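PDB 3BMA: D-alanyl-lipoteichoic acid synthetase from Streptococcus pneumoniae, which probably takes part in the D-alanylation of lipoteichoic acid during cell-wall biogenesis, as a membrane-associated member of the DltD family with an SGNH-hydrolase-like fold. Local coordinates for residues Ala119-Tyr124 / Leu151-Asn156; Asp128-Phe133 / Asn156-Asp161; Pro273-Leu278 / Gln319-Gln324. The protein carries 1 engineered substitution. One frame throughout, in Å; residues are numbered along the deposited sequence.

Contact 1 of 3, residues Ala119-Tyr124 / Leu151-Asn156; sequences AAFQQY and LQQFPN
Gln153 brings the bent end of its side chain against the ring of Phe121, with Gln153 CD 3.6 Å from Phe121 CD2. The ring and amide planes are 38° apart, an oblique approach rather than a parallel stack. The bend at chi2 of Gln153 (76°) turns the amide so that both its ends are held: OE1 by the hydroxyl of Tyr116, just before helix 118-124, and NE2 by the carbonyl of Pro118, the first residue of that helix. A glutamine suits the place because it offers apolar methylenes to the ring while its amide holds two polar groups.

The C-terminal end of helix 141-153 packs on helix 118-124, both in the helical part of the chain between strands 101-105 and 291-296 of the sheet. Phe154, the first residue to leave helical geometry, brings its CE1 to the edge of the Phe121 ring, 3.9 Å from Phe121 CE2. Gln122 meets the rim of the Phe154 ring, its CG 3.6 Å from Phe154 CE2. Beyond lies a subunit boundary, where Phe193 of the second subunit packs edge-to-face with Phe154 and Phe197 of that subunit touches Gln122.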
loop_
_atom_site.group_PDB
_atom_site.type_symbol
_atom_site.label_atom_id
_atom_site.label_comp_id
_atom_site.label_asym_id
_atom_site.label_seq_id
_atom_site.Cartn_x
_atom_site.Cartn_y
_atom_site.Cartn_z
ATOM N N ALA C 119 -26.679 -16.177 -17.795
ATOM C CA ALA C 119 -27.317 -16.525 -16.526
ATOM C C ALA C 119 -26.681 -17.750 -15.877
ATOM O O ALA C 119 -26.638 -17.853 -14.653
ATOM C CB ALA C 119 -28.823 -16.744 -16.723
ATOM N N ALA C 120 -26.193 -18.674 -16.704
ATOM C CA ALA C 120 -25.473 -19.859 -16.228
ATOM C C ALA C 120 -24.061 -19.527 -15.742
ATOM O O ALA C 120 -23.653 -19.977 -14.673
ATOM C CB ALA C 120 -25.434 -20.938 -17.311
ATOM N N PHE C 121 -23.332 -18.731 -16.527
ATOM C CA PHE C 121 -21.964 -18.288 -16.198
ATOM C C PHE C 121 -21.820 -17.665 -14.808
ATOM O O PHE C 121 -20.860 -17.964 -14.098
ATOM C CB PHE C 121 -21.466 -17.291 -17.254
ATOM C CG PHE C 121 -20.013 -16.900 -17.105
ATOM C CD1 PHE C 121 -19.024 -17.600 -17.785
ATOM C CD2 PHE C 121 -19.634 -15.816 -16.310
ATOM C CE1 PHE C 121 -17.684 -17.250 -17.655
ATOM C CE2 PHE C 121 -18.296 -15.455 -16.180
ATOM C CZ PHE C 121 -17.319 -16.173 -16.855
ATOM N N GLN C 122 -22.772 -16.799 -14.450
ATOM C CA GLN C 122 -22.785 -16.029 -13.200
ATOM C C GLN C 122 -22.682 -16.891 -11.948
ATOM O O GLN C 122 -22.124 -16.466 -10.932
ATOM C CB GLN C 122 -24.084 -15.227 -13.106
ATOM C CG GLN C 122 -24.155 -14.009 -13.996
ATOM C CD GLN C 122 -25.554 -13.422 -14.098
ATOM O OE1 GLN C 122 -25.737 -12.333 -14.643
ATOM N NE2 GLN C 122 -26.546 -14.137 -13.573
ATOM N N GLN C 123 -23.236 -18.096 -12.033
ATOM C CA GLN C 123 -23.279 -19.015 -10.914
ATOM C C GLN C 123 -21.924 -19.643 -10.602
ATOM O O GLN C 123 -21.655 -19.986 -9.451
ATOM C CB GLN C 123 -24.323 -20.102 -11.172
ATOM C CG GLN C 123 -25.736 -19.561 -11.376
ATOM C CD GLN C 123 -26.759 -20.660 -11.622
ATOM O OE1 GLN C 123 -26.874 -21.610 -10.842
ATOM N NE2 GLN C 123 -27.515 -20.530 -12.708
ATOM N N TYR C 124 -21.069 -19.775 -11.615
ATOM C CA TYR C 124 -19.827 -20.540 -11.467
ATOM C C TYR C 124 -18.569 -19.664 -11.432
ATOM O O TYR C 124 -17.463 -20.160 -11.215
ATOM C CB TYR C 124 -19.721 -21.627 -12.552
ATOM C CG TYR C 124 -21.031 -22.338 -12.865
ATOM C CD1 TYR C 124 -21.780 -22.955 -11.859
ATOM C CD2 TYR C 124 -21.510 -22.406 -14.173
ATOM C CE1 TYR C 124 -22.979 -23.594 -12.144
ATOM C CE2 TYR C 124 -22.704 -23.052 -14.472
ATOM C CZ TYR C 124 -23.436 -23.640 -13.453
ATOM O OH TYR C 124 -24.623 -24.283 -13.740
ATOM N N LEU C 151 -16.053 -8.233 -19.576
ATOM C CA LEU C 151 -16.759 -6.951 -19.654
ATOM C C LEU C 151 -18.044 -7.022 -20.482
ATOM O O LEU C 151 -18.921 -6.173 -20.338
ATOM C CB LEU C 151 -15.837 -5.858 -20.197
ATOM C CG LEU C 151 -14.704 -5.390 -19.278
ATOM C CD1 LEU C 151 -13.603 -4.739 -20.082
ATOM C CD2 LEU C 151 -15.205 -4.446 -18.191
ATOM N N GLN C 152 -18.142 -8.021 -21.359
ATOM C CA GLN C 152 -19.387 -8.307 -22.062
ATOM C C GLN C 152 -20.383 -8.948 -21.100
ATOM O O GLN C 152 -21.573 -8.634 -21.129
ATOM C CB GLN C 152 -19.137 -9.236 -23.250
ATOM C CG GLN C 152 -18.631 -8.541 -24.504
ATOM C CD GLN C 152 -18.129 -9.512 -25.562
ATOM O OE1 GLN C 152 -18.423 -10.707 -25.520
ATOM N NE2 GLN C 152 -17.362 -8.998 -26.516
ATOM N N GLN C 153 -19.874 -9.839 -20.248
ATOM C CA GLN C 153 -20.673 -10.571 -19.265
ATOM C C GLN C 153 -21.095 -9.670 -18.111
ATOM O O GLN C 153 -22.278 -9.574 -17.795
ATOM C CB GLN C 153 -19.877 -11.769 -18.733
ATOM C CG GLN C 153 -20.501 -12.483 -17.541
ATOM C CD GLN C 153 -21.668 -13.365 -17.916
ATOM O OE1 GLN C 153 -21.748 -13.868 -19.032
ATOM N NE2 GLN C 153 -22.580 -13.559 -16.984
ATOM N N PHE C 154 -20.115 -9.033 -17.475
ATOM C CA PHE C 154 -20.369 -8.095 -16.389
ATOM C C PHE C 154 -19.843 -6.716 -16.777
ATOM O O PHE C 154 -18.676 -6.412 -16.510
ATOM C CB PHE C 154 -19.656 -8.523 -15.106
ATOM C CG PHE C 154 -19.898 -9.948 -14.685
ATOM C CD1 PHE C 154 -18.839 -10.851 -14.629
ATOM C CD2 PHE C 154 -21.161 -10.374 -14.294
ATOM C CE1 PHE C 154 -19.041 -12.159 -14.213
ATOM C CE2 PHE C 154 -21.372 -11.688 -13.877
ATOM C CZ PHE C 154 -20.312 -12.579 -13.837
ATOM N N PRO C 155 -20.695 -5.868 -17.389
ATOM C CA PRO C 155 -20.287 -4.503 -17.756
ATOM C C PRO C 155 -19.814 -3.665 -16.562
ATOM O O PRO C 155 -18.913 -2.837 -16.709
ATOM C CB PRO C 155 -21.559 -3.908 -18.370
ATOM C CG PRO C 155 -22.353 -5.088 -18.813
ATOM C CD PRO C 155 -22.088 -6.144 -17.786
ATOM N N ASN C 156 -20.412 -3.895 -15.393
ATOM C CA ASN C 156 -19.955 -3.284 -14.149
ATOM C C ASN C 156 -19.317 -4.311 -13.209
ATOM O O ASN C 156 -19.780 -4.518 -12.087
ATOM C CB ASN C 156 -21.103 -2.539 -13.455
ATOM C CG ASN C 156 -21.425 -1.211 -14.116
ATOM O OD1 ASN C 156 -20.560 -0.569 -14.715
ATOM N ND2 ASN C 156 -22.676 -0.784 -13.996
#

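Contact 2 of 3, residues Asp128-Phe133 / Asn156-Asp161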
loop_
_atom_site.group_PDB
_atom_site.type_symbol
_atom_site.label_atom_id
_atom_site.label_comp_id
_atom_site.label_asym_id
_atom_site.label_seq_id
_atom_site.Cartn_x
_atom_site.Cartn_y
_atom_site.Cartn_z
ATOM N N ASP C 128 -12.742 -15.153 -6.361
ATOM C CA ASP C 128 -11.456 -15.847 -6.298
ATOM C C ASP C 128 -10.937 -16.143 -7.704
ATOM O O ASP C 128 -9.732 -16.092 -7.935
ATOM C CB ASP C 128 -11.569 -17.129 -5.459
ATOM C CG ASP C 128 -10.243 -17.855 -5.305
ATOM O OD1 ASP C 128 -9.176 -17.203 -5.214
ATOM O OD2 ASP C 128 -10.272 -19.095 -5.274
ATOM N N GLN C 129 -11.850 -16.422 -8.638
ATOM C CA GLN C 129 -11.505 -16.621 -10.050
ATOM C C GLN C 129 -11.083 -15.327 -10.738
ATOM O O GLN C 129 -10.199 -15.342 -11.593
ATOM C CB GLN C 129 -12.672 -17.238 -10.812
ATOM C CG GLN C 129 -12.821 -18.731 -10.603
ATOM C CD GLN C 129 -14.127 -19.270 -11.131
ATOM O OE1 GLN C 129 -14.618 -18.824 -12.168
ATOM N NE2 GLN C 129 -14.701 -20.240 -10.423
ATOM N N LEU C 130 -11.732 -14.221 -10.372
ATOM C CA LEU C 130 -11.389 -12.898 -10.888
ATOM C C LEU C 130 -9.945 -12.550 -10.540
ATOM O O LEU C 130 -9.158 -12.223 -11.423
ATOM C CB LEU C 130 -12.325 -11.835 -10.305
ATOM C CG LEU C 130 -12.820 -10.648 -11.146
ATOM C CD1 LEU C 130 -13.504 -9.651 -10.235
ATOM C CD2 LEU C 130 -11.747 -9.946 -11.969
ATOM N N THR C 131 -9.605 -12.645 -9.255
ATOM C CA THR C 131 -8.274 -12.269 -8.770
ATOM C C THR C 131 -7.169 -13.225 -9.223
ATOM O O THR C 131 -6.039 -12.790 -9.452
ATOM C CB THR C 131 -8.238 -12.097 -7.235
ATOM O OG1 THR C 131 -8.938 -13.175 -6.601
ATOM C CG2 THR C 131 -8.863 -10.775 -6.827
ATOM N N SER C 132 -7.509 -14.511 -9.357
ATOM C CA SER C 132 -6.608 -15.530 -9.920
ATOM C C SER C 132 -6.295 -15.262 -11.384
ATOM O O SER C 132 -5.162 -15.465 -11.832
ATOM C CB SER C 132 -7.224 -16.923 -9.809
ATOM O OG SER C 132 -7.428 -17.280 -8.459
ATOM N N PHE C 133 -7.312 -14.821 -12.122
ATOM C CA PHE C 133 -7.149 -14.416 -13.515
ATOM C C PHE C 133 -6.194 -13.230 -13.638
ATOM O O PHE C 133 -5.276 -13.265 -14.451
ATOM C CB PHE C 133 -8.510 -14.103 -14.153
ATOM C CG PHE C 133 -8.419 -13.381 -15.474
ATOM C CD1 PHE C 133 -8.867 -12.066 -15.591
ATOM C CD2 PHE C 133 -7.896 -14.015 -16.600
ATOM C CE1 PHE C 133 -8.785 -11.397 -16.803
ATOM C CE2 PHE C 133 -7.811 -13.349 -17.818
ATOM C CZ PHE C 133 -8.256 -12.039 -17.919
ATOM N N ASN C 156 -20.412 -3.895 -15.393
ATOM C CA ASN C 156 -19.955 -3.284 -14.149
ATOM C C ASN C 156 -19.317 -4.311 -13.209
ATOM O O ASN C 156 -19.780 -4.518 -12.087
ATOM C CB ASN C 156 -21.103 -2.539 -13.455
ATOM C CG ASN C 156 -21.425 -1.211 -14.116
ATOM O OD1 ASN C 156 -20.560 -0.569 -14.715
ATOM N ND2 ASN C 156 -22.676 -0.784 -13.996
ATOM N N VAL C 157 -18.248 -4.944 -13.686
ATOM C CA VAL C 157 -17.513 -5.964 -12.932
ATOM C C VAL C 157 -16.706 -5.335 -11.781
ATOM O O VAL C 157 -16.393 -4.142 -11.812
ATOM C CB VAL C 157 -16.602 -6.816 -13.899
ATOM C CG1 VAL C 157 -15.394 -6.019 -14.413
ATOM C CG2 VAL C 157 -16.174 -8.140 -13.273
ATOM N N ALA C 158 -16.413 -6.133 -10.757
ATOM C CA ALA C 158 -15.478 -5.746 -9.708
ATOM C C ALA C 158 -14.083 -5.615 -10.307
ATOM O O ALA C 158 -13.707 -6.400 -11.183
ATOM C CB ALA C 158 -15.484 -6.771 -8.587
ATOM N N MET C 159 -13.340 -4.614 -9.836
ATOM C CA MET C 159 -12.030 -4.228 -10.388
ATOM C C MET C 159 -12.090 -3.957 -11.898
ATOM O O MET C 159 -11.239 -4.421 -12.664
ATOM C CB MET C 159 -10.942 -5.246 -10.021
ATOM C CG MET C 159 -10.592 -5.247 -8.540
ATOM S SD MET C 159 -9.652 -6.696 -8.057
ATOM C CE MET C 159 -10.909 -7.955 -8.172
ATOM N N LYS C 160 -13.110 -3.193 -12.288
ATOM C CA LYS C 160 -13.388 -2.811 -13.674
ATOM C C LYS C 160 -12.215 -2.095 -14.348
ATOM O O LYS C 160 -11.968 -2.297 -15.535
ATOM C CB LYS C 160 -14.645 -1.932 -13.711
ATOM C CG LYS C 160 -15.243 -1.688 -15.092
ATOM C CD LYS C 160 -16.556 -0.922 -14.980
ATOM C CE LYS C 160 -16.911 -0.210 -16.278
ATOM N NZ LYS C 160 -18.206 0.519 -16.175
ATOM N N ASP C 161 -11.489 -1.281 -13.579
ATOM C CA ASP C 161 -10.320 -0.543 -14.072
ATOM C C ASP C 161 -9.191 -1.469 -14.546
ATOM O O ASP C 161 -8.502 -1.171 -15.525
ATOM C CB ASP C 161 -9.803 0.428 -12.995
ATOM C CG ASP C 161 -9.346 -0.288 -11.718
ATOM O OD1 ASP C 161 -8.134 -0.248 -11.416
ATOM O OD2 ASP C 161 -10.189 -0.901 -11.022
#
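Leu130 reaches out from helix 127-136 into the turn that precedes helix 160-167, and its CD1 does nearly all the touching. Leu130 CD1 lies 3.9 Å from Ala158 CB and 3.7 Å from Met159 CE, with Val157 CG2 a little farther off at 4.3 Å. Leu130 CD1 also rests 3.4 Å from the backbone oxygen Ala158 O, a plain van der Waals contact between a methyl and a carbonyl. Leucine fits because its length carries an apolar methyl into the midst of the turn, among other apolar groups.

Met159 answers from the opposite direction. Its chain and that of Leu130 run antiparallel alongside each other, and a bend at chi3 (-71°) turns Met159 CE to within 3.7 Å of Thr131 CG2. The terminal methyl of the flexible methionine thus meets two neighbouring residues of helix 127-136. Thr131 gives this contact its methyl, while its OG1 is engaged by Asn187 of helix 174-194 and by the carbonyl of Gly127.

The arrangement is a helix packed against the N-terminal end of another: Met159 occupies the N-cap position of helix 160-167, with a positive phi of 54°. One step outward, Lys160 NZ bonds Asn156 OD1 at 3.0 Å, almost in line with the side-chain carbonyl, and ties the first turn of the helix to the loop that leads into it; the same ammonium forms a salt bridge with Glu171 of the third subunit. Phe186 and Phe194 of the second subunit pack on the apolar cluster, the former on Thr131 and Met159, the latter on Leu130 and Ala158.

Contact 3 of 3, residues Pro273-Leu278 / Gln319-Gln324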
loop_
_atom_site.group_PDB
_atom_site.type_symbol
_atom_site.label_atom_id
_atom_site.label_comp_id
_atom_site.label_asym_id
_atom_site.label_seq_id
_atom_site.Cartn_x
_atom_site.Cartn_y
_atom_site.Cartn_z
ATOM N N PRO C 273 -19.033 -17.668 -30.878
ATOM C CA PRO C 273 -17.955 -17.138 -30.028
ATOM C C PRO C 273 -17.266 -18.227 -29.186
ATOM O O PRO C 273 -16.166 -18.007 -28.680
ATOM C CB PRO C 273 -18.684 -16.130 -29.129
ATOM C CG PRO C 273 -20.087 -16.609 -29.082
ATOM C CD PRO C 273 -20.362 -17.207 -30.426
ATOM N N GLU C 274 -17.913 -19.389 -29.059
ATOM C CA GLU C 274 -17.375 -20.552 -28.347
ATOM C C GLU C 274 -16.092 -21.126 -28.980
ATOM O O GLU C 274 -15.307 -21.796 -28.302
ATOM C CB GLU C 274 -18.466 -21.628 -28.219
ATOM C CG GLU C 274 -18.107 -22.895 -27.425
ATOM C CD GLU C 274 -17.909 -22.663 -25.941
ATOM O OE1 GLU C 274 -18.522 -21.733 -25.377
ATOM O OE2 GLU C 274 -17.143 -23.432 -25.329
ATOM N N TYR C 275 -15.882 -20.858 -30.268
ATOM C CA TYR C 275 -14.626 -21.207 -30.935
ATOM C C TYR C 275 -13.456 -20.384 -30.392
ATOM O O TYR C 275 -12.344 -20.898 -30.256
ATOM C CB TYR C 275 -14.734 -21.028 -32.453
ATOM C CG TYR C 275 -15.609 -22.051 -33.140
ATOM C CD1 TYR C 275 -16.892 -21.721 -33.565
ATOM C CD2 TYR C 275 -15.150 -23.347 -33.375
ATOM C CE1 TYR C 275 -17.704 -22.657 -34.198
ATOM C CE2 TYR C 275 -15.951 -24.288 -34.005
ATOM C CZ TYR C 275 -17.225 -23.937 -34.413
ATOM O OH TYR C 275 -18.020 -24.865 -35.036
ATOM N N ASN C 276 -13.711 -19.111 -30.083
ATOM C CA ASN C 276 -12.686 -18.260 -29.487
ATOM C C ASN C 276 -12.508 -18.550 -27.996
ATOM O O ASN C 276 -11.409 -18.399 -27.469
ATOM C CB ASN C 276 -12.985 -16.774 -29.688
ATOM C CG ASN C 276 -13.255 -16.394 -31.132
ATOM O OD1 ASN C 276 -14.099 -15.539 -31.393
ATOM N ND2 ASN C 276 -12.534 -16.999 -32.068
ATOM N N ASP C 277 -13.587 -18.965 -27.326
ATOM C CA ASP C 277 -13.535 -19.328 -25.905
ATOM C C ASP C 277 -12.742 -20.612 -25.716
ATOM O O ASP C 277 -12.039 -20.762 -24.720
ATOM C CB ASP C 277 -14.939 -19.508 -25.305
ATOM C CG ASP C 277 -15.708 -18.197 -25.154
ATOM O OD1 ASP C 277 -15.136 -17.110 -25.389
ATOM O OD2 ASP C 277 -16.908 -18.262 -24.797
ATOM N N LEU C 278 -12.874 -21.535 -26.672
ATOM C CA LEU C 278 -12.128 -22.804 -26.672
ATOM C C LEU C 278 -10.625 -22.564 -26.770
ATOM O O LEU C 278 -9.842 -23.259 -26.132
ATOM C CB LEU C 278 -12.604 -23.724 -27.807
ATOM C CG LEU C 278 -11.872 -25.047 -28.085
ATOM C CD1 LEU C 278 -12.072 -26.057 -26.954
ATOM C CD2 LEU C 278 -12.320 -25.628 -29.416
ATOM N N GLN C 319 -15.695 -31.222 -37.766
ATOM C CA GLN C 319 -14.510 -30.987 -38.593
ATOM C C GLN C 319 -13.843 -29.648 -38.276
ATOM O O GLN C 319 -12.616 -29.538 -38.319
ATOM C CB GLN C 319 -14.874 -31.049 -40.080
ATOM C CG GLN C 319 -15.027 -32.457 -40.644
ATOM C CD GLN C 319 -15.795 -32.484 -41.961
ATOM O OE1 GLN C 319 -15.447 -31.781 -42.912
ATOM N NE2 GLN C 319 -16.844 -33.303 -42.019
ATOM N N LYS C 320 -14.654 -28.642 -37.949
ATOM C CA LYS C 320 -14.150 -27.318 -37.577
ATOM C C LYS C 320 -13.488 -27.343 -36.197
ATOM O O LYS C 320 -12.470 -26.668 -35.974
ATOM C CB LYS C 320 -15.272 -26.275 -37.617
ATOM C CG LYS C 320 -14.763 -24.850 -37.683
ATOM C CD LYS C 320 -15.870 -23.823 -37.673
ATOM C CE LYS C 320 -15.310 -22.482 -37.231
ATOM N NZ LYS C 320 -16.248 -21.352 -37.437
ATOM N N ILE C 321 -14.074 -28.132 -35.293
ATOM C CA ILE C 321 -13.545 -28.350 -33.946
ATOM C C ILE C 321 -12.220 -29.113 -34.002
ATOM O O ILE C 321 -11.214 -28.653 -33.454
ATOM C CB ILE C 321 -14.588 -29.079 -33.032
ATOM C CG1 ILE C 321 -15.702 -28.107 -32.629
ATOM C CG2 ILE C 321 -13.932 -29.645 -31.766
ATOM C CD1 ILE C 321 -16.980 -28.764 -32.138
ATOM N N ARG C 322 -12.230 -30.255 -34.694
ATOM C CA ARG C 322 -11.060 -31.117 -34.845
ATOM C C ARG C 322 -9.871 -30.399 -35.476
ATOM O O ARG C 322 -8.735 -30.648 -35.092
ATOM C CB ARG C 322 -11.407 -32.366 -35.653
ATOM C CG ARG C 322 -12.210 -33.431 -34.893
ATOM C CD ARG C 322 -12.290 -34.715 -35.709
ATOM N NE ARG C 322 -10.995 -35.394 -35.765
ATOM C CZ ARG C 322 -10.762 -36.624 -35.313
ATOM N NH1 ARG C 322 -11.740 -37.347 -34.791
ATOM N NH2 ARG C 322 -9.548 -37.142 -35.401
ATOM N N TYR C 323 -10.134 -29.502 -36.423
ATOM C CA TYR C 323 -9.066 -28.721 -37.044
ATOM C C TYR C 323 -8.371 -27.794 -36.050
ATOM O O TYR C 323 -7.148 -27.706 -36.045
ATOM C CB TYR C 323 -9.567 -27.925 -38.250
ATOM C CG TYR C 323 -8.472 -27.117 -38.915
ATOM C CD1 TYR C 323 -7.493 -27.740 -39.696
ATOM C CD2 TYR C 323 -8.401 -25.731 -38.752
ATOM C CE1 TYR C 323 -6.479 -27.008 -40.297
ATOM C CE2 TYR C 323 -7.388 -24.987 -39.351
ATOM C CZ TYR C 323 -6.434 -25.632 -40.123
ATOM O OH TYR C 323 -5.433 -24.903 -40.717
ATOM N N GLN C 324 -9.158 -27.120 -35.212
ATOM C CA GLN C 324 -8.628 -26.229 -34.176
ATOM C C GLN C 324 -7.736 -26.984 -33.191
ATOM O O GLN C 324 -6.679 -26.490 -32.794
ATOM C CB GLN C 324 -9.770 -25.533 -33.432
ATOM C CG GLN C 324 -9.314 -24.365 -32.556
ATOM C CD GLN C 324 -10.463 -23.548 -31.991
ATOM O OE1 GLN C 324 -11.638 -23.837 -32.235
ATOM N NE2 GLN C 324 -10.124 -22.515 -31.230
#
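Lys320 stretches across one face of the Tyr275 ring, its extended chain at about a right angle to the tyrosine side chain. Lys320 CE sits over the middle of the ring, 3.7 Å from the Tyr275 ring centroid, a CH-pi contact. Lys320 NZ lies 4.0 Å from the Tyr275 ring centroid, a little farther off the normal but still over the face, and makes a cation-pi interaction. A lysine suits the site because its methylenes can pack on the ring while its charged end passes beyond them to polar partners: NZ is hydrogen-bonded to the carbonyls of Leu270 and Trp388. The tyrosine is fixed at its far end as well, its OH bonded to the carbonyl of Tyr269.

Gln324 meets the ring at its edge. Gln324 OE1 lies near the ring plane, 3.7 Å from Tyr275 CD2, and the amide is turned only gently from the ring. NE2 of Gln324 donates to the backbone oxygen Tyr275 O over 2.9 Å in a nearly straight bond of 172°, the acceptor lying in the amide plane. With CG anti to the backbone N (chi1 -167°) and the chain extended beyond, the glutamine just spans the space to the facing helix. Leu278, one turn after Tyr275, lies head-to-tail beside the Gln324 side chain and puts Leu278 CD2 3.4 Å from Gln324 OE1. Ile321 adds an apolar contact through CG1, 4.1 Å from Tyr275 CE2.

The segments 274-278 and 319-324 cross at -24°, their axes 11.4 Å apart at closest approach and running in nearly the same direction. Their helices, 274-287 and 311-326, precede strands 291-296 and 333-335, neighbours in the parallel sheet, as expected of the alternating helices and strands of the alpha/beta fold of the SGNH-hydrolase clan.

After the first three strands of the sheet, the chain runs through helices 118-124, 127-136, 141-153 and 160-167. Contact 1 closes a largely helical loop of 26 residues; contact 2 opens within that loop and closes after it, so the two cross along the chain. They share Asn156, their centres are 11 Å apart, and Tyr124 O probably accepts a hydrogen bond from Gln129 NE2 between them. Both border the second subunit. Contact 3 follows in series, about 22 Å from contact 1 and 26 Å from contact 2, centre to centre. It closes a loop of 40 residues that includes strand 291-296, linking two helices associated with the parallel sheet.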